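Local atomic coordinates of giardin subunit alpha-1 (Giardia intestinalis, PDB entry 4EVF), a protein that binds calcium and acidic phospholipids as a member of the annexin family and is involved in parasite attachment to the intestinal mucosa and in cytoskeletal reorganisation. Residues A[21-26]-A[65-70]; A[250-255]-A[290-295]; A[164-167]-A[173-176]; A[203-208]-A[212-217]; A[73-78]-A[104-109]. One frame throughout, in Å; residues are numbered along the deposited sequence.

Contact 1: A[21-26]-A[65-70]; sequences VQIAFI and SLLMDL
Helices 20-28 and 62-70 run in broadly the same direction where Ala24 faces Leu67, and the CA atoms of Ala24 and Leu67 are 6.7 Å apart. The whole contact turns on one methyl group. Leu67 sets its CG anti to its own carbonyl carbon (chi1 -64°); CD1 continues the extended line of the chain, and CD2, the branch turned aside, is the one that meets helix 20-28. There CD2 of Leu67 rests 3.9 Å from Ala24 CA and 4.0 Å from Ala24 CB, so it touches the helix surface itself as well as a side chain. The short alanine side chain leaves the leucine methyl close to the helix backbone. Beside it, CG2 of Ile23 meets the same methyl, CD2 of Leu67, at 4.1 Å; this branch of the isoleucine leans in at a slant.

The surroundings carry on the same theme. Ile23 also packs on Ala14 and Ile15 of helix 4-16, and Leu67 on Ile54 of helix 50-57, so the pair sits inside the helical bundle of the predicted first annexin repeat. All three touching residues are buried. With 141 Å² buried between the segments, where apolar side chains and a piece of helix backbone meet, the contact is consistent with cohesion by dispersion and the exclusion of water.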
# COMPACT_ATOMS: atom_id res chain seq x y z
N VAL A 21 -3.80 -21.34 6.29
CA VAL A 21 -3.85 -20.44 7.42
C VAL A 21 -2.56 -20.52 8.24
O VAL A 21 -2.09 -19.52 8.77
CB VAL A 21 -5.09 -20.69 8.31
CG1 VAL A 21 -5.06 -19.78 9.52
CG2 VAL A 21 -6.36 -20.46 7.52
N GLN A 22 -1.99 -21.72 8.33
CA GLN A 22 -0.74 -21.89 9.07
C GLN A 22 0.43 -21.17 8.39
O GLN A 22 1.29 -20.59 9.07
CB GLN A 22 -0.42 -23.37 9.28
CG GLN A 22 0.87 -23.63 10.05
CD GLN A 22 0.88 -22.99 11.43
OE1 GLN A 22 -0.14 -22.49 11.91
NE2 GLN A 22 2.04 -23.00 12.08
N ILE A 23 0.48 -21.20 7.07
CA ILE A 23 1.51 -20.43 6.36
C ILE A 23 1.28 -18.94 6.59
O ILE A 23 2.23 -18.19 6.86
CB ILE A 23 1.53 -20.75 4.86
CG1 ILE A 23 1.86 -22.23 4.64
CG2 ILE A 23 2.47 -19.81 4.11
CD1 ILE A 23 1.53 -22.72 3.24
N ALA A 24 0.03 -18.52 6.49
CA ALA A 24 -0.33 -17.14 6.76
C ALA A 24 0.04 -16.76 8.19
O ALA A 24 0.54 -15.67 8.44
CB ALA A 24 -1.84 -16.90 6.50
N PHE A 25 -0.20 -17.67 9.13
CA PHE A 25 0.08 -17.35 10.53
C PHE A 25 1.57 -17.13 10.78
O PHE A 25 1.96 -16.19 11.48
CB PHE A 25 -0.45 -18.42 11.48
CG PHE A 25 -0.08 -18.15 12.92
CD1 PHE A 25 -0.67 -17.11 13.61
CD2 PHE A 25 0.88 -18.92 13.56
CE1 PHE A 25 -0.32 -16.84 14.92
CE2 PHE A 25 1.23 -18.66 14.87
CZ PHE A 25 0.63 -17.61 15.55
N ILE A 26 2.39 -18.02 10.22
CA ILE A 26 3.83 -17.89 10.34
C ILE A 26 4.30 -16.60 9.67
O ILE A 26 5.12 -15.87 10.22
CB ILE A 26 4.58 -19.08 9.72
CG1 ILE A 26 4.26 -20.37 10.50
CG2 ILE A 26 6.07 -18.82 9.72
CD1 ILE A 26 4.52 -21.64 9.73
N SER A 65 -0.96 -16.68 -4.40
CA SER A 65 -0.14 -15.55 -4.85
C SER A 65 0.30 -14.68 -3.68
O SER A 65 1.47 -14.30 -3.59
CB SER A 65 -0.89 -14.72 -5.89
OG SER A 65 -1.05 -15.45 -7.09
N LEU A 66 -0.65 -14.35 -2.80
CA LEU A 66 -0.38 -13.58 -1.59
C LEU A 66 0.67 -14.25 -0.70
O LEU A 66 1.62 -13.60 -0.23
CB LEU A 66 -1.67 -13.34 -0.81
CG LEU A 66 -1.54 -12.76 0.61
CD1 LEU A 66 -0.69 -11.49 0.63
CD2 LEU A 66 -2.91 -12.47 1.25
N LEU A 67 0.50 -15.54 -0.46
CA LEU A 67 1.42 -16.29 0.40
C LEU A 67 2.84 -16.34 -0.17
O LEU A 67 3.83 -16.19 0.57
CB LEU A 67 0.87 -17.69 0.71
CG LEU A 67 -0.43 -17.65 1.51
CD1 LEU A 67 -1.06 -19.04 1.69
CD2 LEU A 67 -0.23 -16.97 2.86
N MET A 68 2.93 -16.55 -1.48
CA MET A 68 4.19 -16.44 -2.23
C MET A 68 4.84 -15.08 -2.07
O MET A 68 6.03 -14.99 -1.79
CB MET A 68 3.95 -16.69 -3.73
CG MET A 68 3.47 -18.09 -4.07
SD MET A 68 3.04 -18.25 -5.82
CE MET A 68 4.61 -17.93 -6.63
N ASP A 69 4.05 -14.03 -2.26
CA ASP A 69 4.54 -12.66 -2.17
C ASP A 69 5.22 -12.40 -0.83
O ASP A 69 6.28 -11.77 -0.76
CB ASP A 69 3.38 -11.66 -2.33
CG ASP A 69 2.82 -11.61 -3.75
OD1 ASP A 69 3.44 -12.16 -4.68
OD2 ASP A 69 1.76 -10.98 -3.94
N LEU A 70 4.59 -12.88 0.24
CA LEU A 70 5.11 -12.67 1.60
C LEU A 70 6.50 -13.26 1.81
O LEU A 70 7.22 -12.85 2.73
CB LEU A 70 4.13 -13.21 2.64
CG LEU A 70 2.81 -12.43 2.70
CD1 LEU A 70 1.72 -13.23 3.43
CD2 LEU A 70 3.00 -11.06 3.34

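Contact 2: A[250-255]-A[290-295]; sequences RITGMM and TLWRVK
Thr252 OG1 is gripped from two directions: the indole N-H of Trp292 reaches it across the contact, and OG1 is also hydrogen-bonded to Met248 O, one turn back in its own helix. The bond from Trp292 NE1 to Thr252 OG1 is 3.0 Å long and moderately bent, 149° at the hydrogen, with the oxygen at the ring edge and 16° off the indole plane. OG1 can serve both partners because it stands beside the backbone N of Thr252 (chi1 -47°), close to the preceding turn. The same torsion sends the methyl the other way, and CG2 of Thr252 packs at 3.6 Å against CD1 of Leu291. These residues join helices 245-255 and 284-292 of the predicted fourth annexin repeat. Trp292 stands just before Arg293, which with its positive phi makes a Schellman motif after the helix. Farther along the indole, CZ2 of Trp292 meets CG1 of Ile251 at 4.2 Å, while Val256 and Cys259 give the tryptophan further neighbours. Leu66 of helix 62-70 touches both Thr252 and Leu291.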
# COMPACT_ATOMS: atom_id res chain seq x y z
N ARG A 250 -2.33 -7.22 -3.18
CA ARG A 250 -1.32 -6.19 -3.37
C ARG A 250 -0.88 -5.61 -2.03
O ARG A 250 0.28 -5.74 -1.66
CB ARG A 250 -1.80 -5.09 -4.32
CG ARG A 250 -1.93 -5.58 -5.77
CD ARG A 250 -2.18 -4.42 -6.73
NE ARG A 250 -3.42 -3.70 -6.41
CZ ARG A 250 -4.58 -3.91 -7.04
NH1 ARG A 250 -4.67 -4.79 -8.02
NH2 ARG A 250 -5.66 -3.20 -6.69
N ILE A 251 -1.80 -5.01 -1.28
CA ILE A 251 -1.39 -4.29 -0.07
C ILE A 251 -0.96 -5.20 1.08
O ILE A 251 -0.06 -4.85 1.85
CB ILE A 251 -2.46 -3.25 0.40
CG1 ILE A 251 -3.63 -3.92 1.12
CG2 ILE A 251 -2.98 -2.42 -0.77
CD1 ILE A 251 -4.77 -2.94 1.39
N THR A 252 -1.57 -6.37 1.20
CA THR A 252 -1.16 -7.31 2.25
C THR A 252 0.23 -7.90 1.93
O THR A 252 1.10 -7.95 2.80
CB THR A 252 -2.19 -8.42 2.47
OG1 THR A 252 -3.50 -7.84 2.57
CG2 THR A 252 -1.89 -9.18 3.75
N GLY A 253 0.43 -8.30 0.68
CA GLY A 253 1.68 -8.90 0.24
C GLY A 253 2.89 -7.98 0.33
O GLY A 253 4.00 -8.43 0.64
N MET A 254 2.67 -6.69 0.09
CA MET A 254 3.74 -5.70 0.09
C MET A 254 3.96 -5.01 1.43
O MET A 254 5.07 -4.58 1.73
CB MET A 254 3.47 -4.60 -0.94
CG MET A 254 3.63 -5.00 -2.40
SD MET A 254 3.30 -3.63 -3.51
CE MET A 254 1.66 -3.10 -3.00
N MET A 255 2.90 -4.87 2.22
CA MET A 255 2.89 -3.82 3.24
C MET A 255 2.33 -4.20 4.61
O MET A 255 2.29 -3.37 5.51
CB MET A 255 2.13 -2.59 2.72
CG MET A 255 2.97 -1.69 1.81
SD MET A 255 4.16 -0.69 2.75
CE MET A 255 3.18 0.77 3.12
N THR A 290 -5.75 -13.45 9.64
CA THR A 290 -4.51 -13.88 10.27
C THR A 290 -3.41 -12.83 10.04
O THR A 290 -2.78 -12.34 10.99
CB THR A 290 -4.03 -15.24 9.72
OG1 THR A 290 -5.06 -16.22 9.90
CG2 THR A 290 -2.77 -15.69 10.45
N LEU A 291 -3.20 -12.46 8.78
CA LEU A 291 -2.14 -11.53 8.42
C LEU A 291 -2.32 -10.14 9.02
O LEU A 291 -1.33 -9.49 9.37
CB LEU A 291 -1.97 -11.44 6.90
CG LEU A 291 -1.56 -12.74 6.19
CD1 LEU A 291 -1.82 -12.68 4.69
CD2 LEU A 291 -0.08 -13.06 6.48
N TRP A 292 -3.57 -9.70 9.17
CA TRP A 292 -3.85 -8.36 9.68
C TRP A 292 -4.06 -8.36 11.20
O TRP A 292 -4.25 -7.31 11.80
CB TRP A 292 -5.03 -7.71 8.95
CG TRP A 292 -4.66 -7.28 7.58
CD1 TRP A 292 -4.92 -7.94 6.40
CD2 TRP A 292 -3.90 -6.12 7.23
NE1 TRP A 292 -4.39 -7.24 5.35
CE2 TRP A 292 -3.76 -6.11 5.83
CE3 TRP A 292 -3.34 -5.07 7.97
CZ2 TRP A 292 -3.08 -5.11 5.15
CZ3 TRP A 292 -2.66 -4.06 7.29
CH2 TRP A 292 -2.54 -4.10 5.89
N ARG A 293 -3.96 -9.54 11.79
CA ARG A 293 -4.06 -9.72 13.24
C ARG A 293 -5.40 -9.28 13.80
O ARG A 293 -5.47 -8.57 14.80
CB ARG A 293 -2.90 -9.03 13.97
CG ARG A 293 -1.57 -9.72 13.75
CD ARG A 293 -0.47 -9.12 14.63
NE ARG A 293 0.84 -9.59 14.20
CZ ARG A 293 1.99 -9.08 14.62
NH1 ARG A 293 2.00 -8.07 15.48
NH2 ARG A 293 3.14 -9.57 14.17
N VAL A 294 -6.46 -9.71 13.15
CA VAL A 294 -7.77 -9.46 13.65
C VAL A 294 -8.64 -10.74 13.57
O VAL A 294 -9.70 -10.71 13.01
CB VAL A 294 -8.45 -8.25 12.97
CG1 VAL A 294 -7.62 -7.03 13.21
CG2 VAL A 294 -8.59 -8.42 11.52
N LYS A 295 -8.15 -11.83 14.15
CA LYS A 295 -8.97 -13.03 14.32
C LYS A 295 -10.11 -12.73 15.28
O LYS A 295 -11.09 -13.48 15.35
CB LYS A 295 -8.12 -14.17 14.89
CG LYS A 295 -6.91 -14.54 14.07
CD LYS A 295 -6.06 -15.58 14.81
CE LYS A 295 -4.85 -15.97 13.98
NZ LYS A 295 -5.20 -17.16 13.16

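Contact 3: A[164-167]-A[173-176]; sequences QAFD and YLID
Ala165 and Leu174 form the tight, buried half of this contact together with Phe166, whereas Tyr173 sits at its partly exposed margin. Leu174 reaches into the angle between its two partners. Its CD1 lies 3.6 Å from Ala165 CB and at the same time stands over the middle of the Phe166 ring, 4.2 Å from the ring centroid and only 5° off the normal, a well-centred CH-pi contact. The other methyl, CD2 of Leu174, approaches the ring at CD2 of Phe166, 3.9 Å away, so the leucine fork covers that face. Both leucine torsions, chi1 -95° and chi2 23°, are far from staggered, which leaves the exact placing of the methyls less certain. Ala204, Ile205 and Ile208 of helix 201-208 also pack on Phe166, keeping this half closed.

On the more open side Tyr173 buries far less than Leu174, though its one touch is close. Ala165 CB lies 3.5 Å from CD2 of Tyr173, and the phenol ring meets the methyl obliquely before running on to its hydroxyl, which has a weak partner, Arg151, away from the contact. Helices 155-167 and 171-180 are consecutive, and the contact closes the short turn between them in the predicted third annexin repeat. The two helices are probably held together here by apolar contacts, including a methyl centred over the Phe166 ring.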
# COMPACT_ATOMS: atom_id res chain seq x y z
N GLN A 164 -6.83 28.89 1.17
CA GLN A 164 -6.97 29.89 0.12
C GLN A 164 -6.75 29.24 -1.24
O GLN A 164 -7.45 29.54 -2.20
CB GLN A 164 -6.02 31.07 0.35
CG GLN A 164 -6.32 31.87 1.61
CD GLN A 164 -5.25 32.91 1.93
OE1 GLN A 164 -4.07 32.73 1.61
NE2 GLN A 164 -5.66 34.01 2.55
N ALA A 165 -5.78 28.33 -1.31
CA ALA A 165 -5.55 27.58 -2.55
C ALA A 165 -6.78 26.77 -2.97
O ALA A 165 -7.14 26.76 -4.15
CB ALA A 165 -4.33 26.68 -2.41
N PHE A 166 -7.41 26.08 -2.02
CA PHE A 166 -8.62 25.32 -2.32
C PHE A 166 -9.73 26.27 -2.81
O PHE A 166 -10.39 26.01 -3.82
CB PHE A 166 -9.12 24.55 -1.09
CG PHE A 166 -8.44 23.23 -0.87
CD1 PHE A 166 -7.65 23.01 0.26
CD2 PHE A 166 -8.59 22.19 -1.77
CE1 PHE A 166 -7.03 21.79 0.47
CE2 PHE A 166 -7.97 20.97 -1.57
CZ PHE A 166 -7.19 20.77 -0.44
N ASP A 167 -9.90 27.37 -2.10
CA ASP A 167 -10.98 28.30 -2.40
C ASP A 167 -10.82 28.98 -3.77
O ASP A 167 -11.80 29.28 -4.44
CB ASP A 167 -11.12 29.34 -1.29
CG ASP A 167 -12.47 30.02 -1.31
OD1 ASP A 167 -13.51 29.31 -1.34
OD2 ASP A 167 -12.50 31.28 -1.30
N TYR A 173 -0.80 24.94 -6.73
CA TYR A 173 -0.34 24.97 -5.33
C TYR A 173 -0.69 23.65 -4.64
O TYR A 173 0.08 23.14 -3.82
CB TYR A 173 -1.01 26.13 -4.60
CG TYR A 173 -0.53 26.38 -3.18
CD1 TYR A 173 0.38 27.40 -2.91
CD2 TYR A 173 -0.99 25.61 -2.12
CE1 TYR A 173 0.82 27.63 -1.63
CE2 TYR A 173 -0.55 25.83 -0.83
CZ TYR A 173 0.37 26.85 -0.59
OH TYR A 173 0.82 27.09 0.68
N LEU A 174 -1.86 23.12 -4.98
CA LEU A 174 -2.33 21.87 -4.40
C LEU A 174 -1.43 20.69 -4.76
O LEU A 174 -1.08 19.87 -3.90
CB LEU A 174 -3.75 21.61 -4.87
CG LEU A 174 -4.92 22.05 -3.99
CD1 LEU A 174 -4.60 23.16 -3.01
CD2 LEU A 174 -6.16 22.37 -4.86
N ILE A 175 -1.05 20.61 -6.04
CA ILE A 175 -0.23 19.51 -6.53
C ILE A 175 1.15 19.56 -5.87
O ILE A 175 1.68 18.54 -5.42
CB ILE A 175 -0.12 19.55 -8.06
CG1 ILE A 175 -1.48 19.26 -8.70
CG2 ILE A 175 0.90 18.55 -8.56
CD1 ILE A 175 -1.58 19.70 -10.16
N ASP A 176 1.71 20.75 -5.81
CA ASP A 176 3.02 20.94 -5.20
C ASP A 176 2.94 20.69 -3.69
O ASP A 176 3.82 20.07 -3.13
CB ASP A 176 3.53 22.36 -5.47
CG ASP A 176 4.84 22.63 -4.79
OD1 ASP A 176 5.88 22.25 -5.36
OD2 ASP A 176 4.83 23.22 -3.69

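Contact 4: A[203-208]-A[212-217]; sequences QAIATI and TDYYTF
A helical hairpin of the predicted third annexin repeat is closed here: helices 201-208 and 211-225 follow each other through a very short turn and run nearly antiparallel, their local axes 9.3 Å apart at an angle of 163°. Ile205 fits between two aromatic residues. Its CG2 meets CD1 of Tyr214 at 3.8 Å and CB of Phe217 at 3.9 Å, while its other end, CD1, reaches the backbone of Phe217, 3.5 Å from Phe217 O. Tyr214 holds CG anti to its backbone N (chi1 173°), which swings the ring across to Ala206; CE1 lies 3.7 Å from Ala206 CA, edge on. The Phe217 ring turns off instead to stack on Tyr209 in the connecting turn. Behind the contact, Thr216 OG1 donates to Thr212 O at 2.8 Å from the face opposite Thr216 N, a doubled grip within the helix. With no polar bond between the two segments, their cohesion probably comes from burying Ile205 against the aromatic residues.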
# COMPACT_ATOMS: atom_id res chain seq x y z
N GLN A 203 -12.79 17.35 3.19
CA GLN A 203 -14.00 17.95 2.63
C GLN A 203 -13.64 18.93 1.51
O GLN A 203 -14.31 18.99 0.47
CB GLN A 203 -14.81 18.64 3.73
CG GLN A 203 -15.24 17.66 4.81
CD GLN A 203 -15.94 18.31 5.99
OE1 GLN A 203 -16.95 17.80 6.47
NE2 GLN A 203 -15.40 19.42 6.46
N ALA A 204 -12.55 19.66 1.72
CA ALA A 204 -12.02 20.56 0.71
C ALA A 204 -11.68 19.82 -0.57
O ALA A 204 -12.03 20.27 -1.66
CB ALA A 204 -10.80 21.33 1.25
N ILE A 205 -11.03 18.66 -0.44
CA ILE A 205 -10.69 17.82 -1.58
C ILE A 205 -11.95 17.44 -2.36
O ILE A 205 -11.99 17.49 -3.59
CB ILE A 205 -9.93 16.54 -1.14
CG1 ILE A 205 -8.57 16.89 -0.55
CG2 ILE A 205 -9.74 15.59 -2.31
CD1 ILE A 205 -7.75 15.68 -0.17
N ALA A 206 -12.99 17.07 -1.63
CA ALA A 206 -14.23 16.64 -2.26
C ALA A 206 -14.90 17.79 -3.01
O ALA A 206 -15.61 17.57 -3.99
CB ALA A 206 -15.18 16.05 -1.21
N THR A 207 -14.67 19.01 -2.55
CA THR A 207 -15.32 20.17 -3.14
C THR A 207 -14.74 20.50 -4.51
O THR A 207 -15.47 20.92 -5.41
CB THR A 207 -15.19 21.42 -2.24
OG1 THR A 207 -15.93 21.23 -1.02
CG2 THR A 207 -15.71 22.65 -2.96
N ILE A 208 -13.44 20.29 -4.67
CA ILE A 208 -12.74 20.68 -5.89
C ILE A 208 -12.49 19.53 -6.88
O ILE A 208 -12.43 19.77 -8.08
CB ILE A 208 -11.39 21.37 -5.57
CG1 ILE A 208 -10.70 21.78 -6.87
CG2 ILE A 208 -10.50 20.44 -4.76
CD1 ILE A 208 -9.53 22.73 -6.69
N THR A 212 -10.88 10.15 -10.35
CA THR A 212 -9.50 9.77 -10.08
C THR A 212 -8.70 10.90 -9.40
O THR A 212 -7.86 10.64 -8.52
CB THR A 212 -8.78 9.26 -11.35
OG1 THR A 212 -9.54 8.19 -11.94
CG2 THR A 212 -7.38 8.72 -11.00
N ASP A 213 -8.97 12.15 -9.78
CA ASP A 213 -8.35 13.29 -9.08
C ASP A 213 -8.68 13.17 -7.62
O ASP A 213 -7.79 13.22 -6.76
CB ASP A 213 -8.87 14.64 -9.57
CG ASP A 213 -8.30 15.05 -10.91
OD1 ASP A 213 -7.21 14.57 -11.30
OD2 ASP A 213 -8.96 15.88 -11.58
N TYR A 214 -9.98 13.03 -7.34
CA TYR A 214 -10.44 12.93 -5.97
C TYR A 214 -9.72 11.83 -5.19
O TYR A 214 -9.15 12.07 -4.13
CB TYR A 214 -11.96 12.69 -5.92
CG TYR A 214 -12.41 12.40 -4.52
CD1 TYR A 214 -12.61 13.44 -3.62
CD2 TYR A 214 -12.60 11.10 -4.08
CE1 TYR A 214 -13.01 13.20 -2.33
CE2 TYR A 214 -13.00 10.84 -2.79
CZ TYR A 214 -13.20 11.90 -1.91
OH TYR A 214 -13.60 11.67 -0.62
N TYR A 215 -9.79 10.60 -5.69
CA TYR A 215 -9.22 9.48 -4.98
C TYR A 215 -7.71 9.60 -4.80
O TYR A 215 -7.18 9.20 -3.78
CB TYR A 215 -9.60 8.14 -5.62
CG TYR A 215 -11.07 7.87 -5.46
CD1 TYR A 215 -11.61 7.67 -4.20
CD2 TYR A 215 -11.92 7.86 -6.56
CE1 TYR A 215 -12.97 7.45 -4.04
CE2 TYR A 215 -13.28 7.64 -6.41
CZ TYR A 215 -13.79 7.44 -5.15
OH TYR A 215 -15.13 7.22 -4.98
N THR A 216 -7.05 10.19 -5.79
CA THR A 216 -5.60 10.36 -5.70
C THR A 216 -5.22 11.29 -4.55
O THR A 216 -4.35 10.96 -3.72
CB THR A 216 -4.98 10.89 -7.02
OG1 THR A 216 -5.20 9.95 -8.08
CG2 THR A 216 -3.48 11.12 -6.86
N PHE A 217 -5.87 12.45 -4.48
CA PHE A 217 -5.60 13.41 -3.40
C PHE A 217 -6.09 12.89 -2.04
O PHE A 217 -5.48 13.16 -0.99
CB PHE A 217 -6.22 14.78 -3.72
CG PHE A 217 -5.40 15.60 -4.68
CD1 PHE A 217 -5.46 15.35 -6.04
CD2 PHE A 217 -4.60 16.63 -4.23
CE1 PHE A 217 -4.72 16.10 -6.94
CE2 PHE A 217 -3.85 17.39 -5.11
CZ PHE A 217 -3.91 17.12 -6.48

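Contact 5: A[73-78]-A[104-109]; sequences DRHEVR and PEDWHE
Asp106 OD1 takes two bonds from neighbouring side chains: His75 NE2 donates to it at 2.9 Å and Arg74 NE at 3.1 Å, the latter as part of a salt bridge. Both come from the same face of the carboxylate, the histidine well above its plane, and a water donates to OD1 as well, at 2.7 Å. A second water gives a hydrogen to Asp106 OD2 and accepts from Arg78 NH1. So many donors probably favour the ionised carboxylate. Arg74 CG sits between its backbone N and carbonyl carbon (chi1 70°), against one face of the imidazole, and the chain then runs out extended; Glu109 CB covers the opposite face. One layer out, Asp73 is the N-cap of helix 74-87, and its OD2 accepts from His75 N at 2.9 Å, fixing the turn that carries both donors. The local axes of 74-78 and 104-109 cross at -73°, 9.2 Å apart, and the His-carboxylate bond beside the arginine salt bridge joins these first turns in the predicted second annexin repeat.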
# COMPACT_ATOMS: atom_id res chain seq x y z
N ASP A 73 10.74 -11.15 -2.69
CA ASP A 73 11.31 -9.82 -2.55
C ASP A 73 10.23 -8.78 -2.80
O ASP A 73 9.66 -8.72 -3.90
CB ASP A 73 12.47 -9.61 -3.53
CG ASP A 73 13.26 -8.34 -3.22
OD1 ASP A 73 14.41 -8.42 -2.74
OD2 ASP A 73 12.72 -7.25 -3.46
N ARG A 74 9.94 -7.98 -1.78
CA ARG A 74 8.81 -7.05 -1.82
C ARG A 74 8.98 -5.94 -2.84
O ARG A 74 8.01 -5.30 -3.22
CB ARG A 74 8.56 -6.46 -0.43
CG ARG A 74 9.64 -5.48 0.05
CD ARG A 74 9.45 -5.13 1.53
NE ARG A 74 10.50 -4.24 2.02
CZ ARG A 74 11.70 -4.66 2.41
NH1 ARG A 74 11.99 -5.96 2.36
NH2 ARG A 74 12.61 -3.80 2.86
N HIS A 75 10.22 -5.71 -3.29
CA HIS A 75 10.48 -4.69 -4.31
C HIS A 75 10.23 -5.25 -5.70
O HIS A 75 9.68 -4.56 -6.56
CB HIS A 75 11.92 -4.15 -4.16
CG HIS A 75 12.23 -3.67 -2.78
ND1 HIS A 75 13.26 -4.18 -2.03
CD2 HIS A 75 11.61 -2.76 -2.00
CE1 HIS A 75 13.28 -3.59 -0.85
NE2 HIS A 75 12.29 -2.72 -0.80
N GLU A 76 10.59 -6.52 -5.90
CA GLU A 76 10.23 -7.22 -7.14
C GLU A 76 8.72 -7.42 -7.23
O GLU A 76 8.13 -7.32 -8.32
CB GLU A 76 10.93 -8.57 -7.24
CG GLU A 76 12.40 -8.46 -7.57
CD GLU A 76 13.12 -9.79 -7.50
OE1 GLU A 76 12.46 -10.82 -7.24
OE2 GLU A 76 14.36 -9.81 -7.71
N VAL A 77 8.10 -7.73 -6.10
CA VAL A 77 6.65 -7.84 -6.00
C VAL A 77 6.00 -6.52 -6.44
O VAL A 77 5.20 -6.50 -7.38
CB VAL A 77 6.20 -8.20 -4.57
CG1 VAL A 77 4.67 -8.10 -4.44
CG2 VAL A 77 6.68 -9.61 -4.20
N ARG A 78 6.35 -5.43 -5.76
CA ARG A 78 5.80 -4.12 -6.10
C ARG A 78 6.06 -3.73 -7.55
O ARG A 78 5.15 -3.24 -8.24
CB ARG A 78 6.31 -3.04 -5.13
CG ARG A 78 5.61 -1.69 -5.28
CD ARG A 78 6.17 -0.60 -4.35
NE ARG A 78 5.96 -0.87 -2.92
CZ ARG A 78 4.83 -0.59 -2.27
NH1 ARG A 78 4.72 -0.85 -0.97
NH2 ARG A 78 3.80 -0.07 -2.92
N PRO A 104 9.35 5.87 1.06
CA PRO A 104 10.36 6.27 0.07
C PRO A 104 11.46 5.23 -0.11
O PRO A 104 11.93 5.03 -1.23
CB PRO A 104 10.92 7.59 0.64
CG PRO A 104 10.42 7.68 2.03
CD PRO A 104 9.16 6.87 2.12
N GLU A 105 11.85 4.56 0.98
CA GLU A 105 12.87 3.52 0.91
C GLU A 105 12.44 2.39 -0.03
O GLU A 105 13.17 1.99 -0.93
CB GLU A 105 13.14 2.95 2.31
CG GLU A 105 13.71 3.96 3.31
CD GLU A 105 12.73 5.07 3.72
OE1 GLU A 105 11.50 4.87 3.58
OE2 GLU A 105 13.19 6.14 4.18
N ASP A 106 11.23 1.89 0.20
CA ASP A 106 10.70 0.82 -0.64
C ASP A 106 10.52 1.27 -2.10
O ASP A 106 10.68 0.48 -3.03
CB ASP A 106 9.37 0.31 -0.06
CG ASP A 106 9.57 -0.75 1.02
OD1 ASP A 106 10.70 -1.27 1.17
OD2 ASP A 106 8.58 -1.08 1.72
N TRP A 107 10.18 2.54 -2.30
CA TRP A 107 9.99 3.01 -3.66
C TRP A 107 11.32 2.96 -4.39
O TRP A 107 11.41 2.49 -5.52
CB TRP A 107 9.47 4.45 -3.69
CG TRP A 107 9.28 4.93 -5.09
CD1 TRP A 107 10.01 5.86 -5.76
CD2 TRP A 107 8.29 4.45 -6.02
NE1 TRP A 107 9.53 6.01 -7.04
CE2 TRP A 107 8.48 5.16 -7.23
CE3 TRP A 107 7.27 3.50 -5.95
CZ2 TRP A 107 7.67 4.95 -8.34
CZ3 TRP A 107 6.47 3.30 -7.07
CH2 TRP A 107 6.68 4.02 -8.24
N HIS A 108 12.35 3.47 -3.72
CA HIS A 108 13.67 3.53 -4.30
C HIS A 108 14.16 2.15 -4.75
O HIS A 108 14.72 2.02 -5.85
CB HIS A 108 14.64 4.15 -3.30
CG HIS A 108 16.02 4.39 -3.84
ND1 HIS A 108 17.07 3.54 -3.58
CD2 HIS A 108 16.51 5.38 -4.61
CE1 HIS A 108 18.16 4.00 -4.18
NE2 HIS A 108 17.85 5.12 -4.80
N GLU A 109 13.96 1.13 -3.92
CA GLU A 109 14.41 -0.23 -4.25
C GLU A 109 13.54 -0.83 -5.35
O GLU A 109 14.01 -1.63 -6.16
CB GLU A 109 14.41 -1.13 -3.02
CG GLU A 109 15.48 -0.78 -1.99
CD GLU A 109 16.88 -1.18 -2.44
OE1 GLU A 109 17.30 -2.31 -2.13
OE2 GLU A 109 17.55 -0.36 -3.12
O HOH W 1 13.30 -0.74 1.71
O HOH W 2 6.82 -2.88 0.34

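Overall arrangement
Along the chain the five contacts come in series, in the order 1, 5, 3, 4, 2, with none nested and none crossing. Contact 1 closes 38 residues within the predicted first repeat, contact 5 closes 25 in the second, contacts 3 and 4 close tight turns of five and three residues in the third, and contact 2 spans 34 in the fourth. In space two groups form. Contacts 1 and 2 touch, bringing the first and last repeats together, and contact 5 meets both, through Val77 and Arg78. Contacts 3 and 4 share Phe166, Leu174 and Phe217 packing on the opposite side of the chain's centre from contacts 1 and 2, contact 3 lying about 43 Å from contact 1, centre to centre.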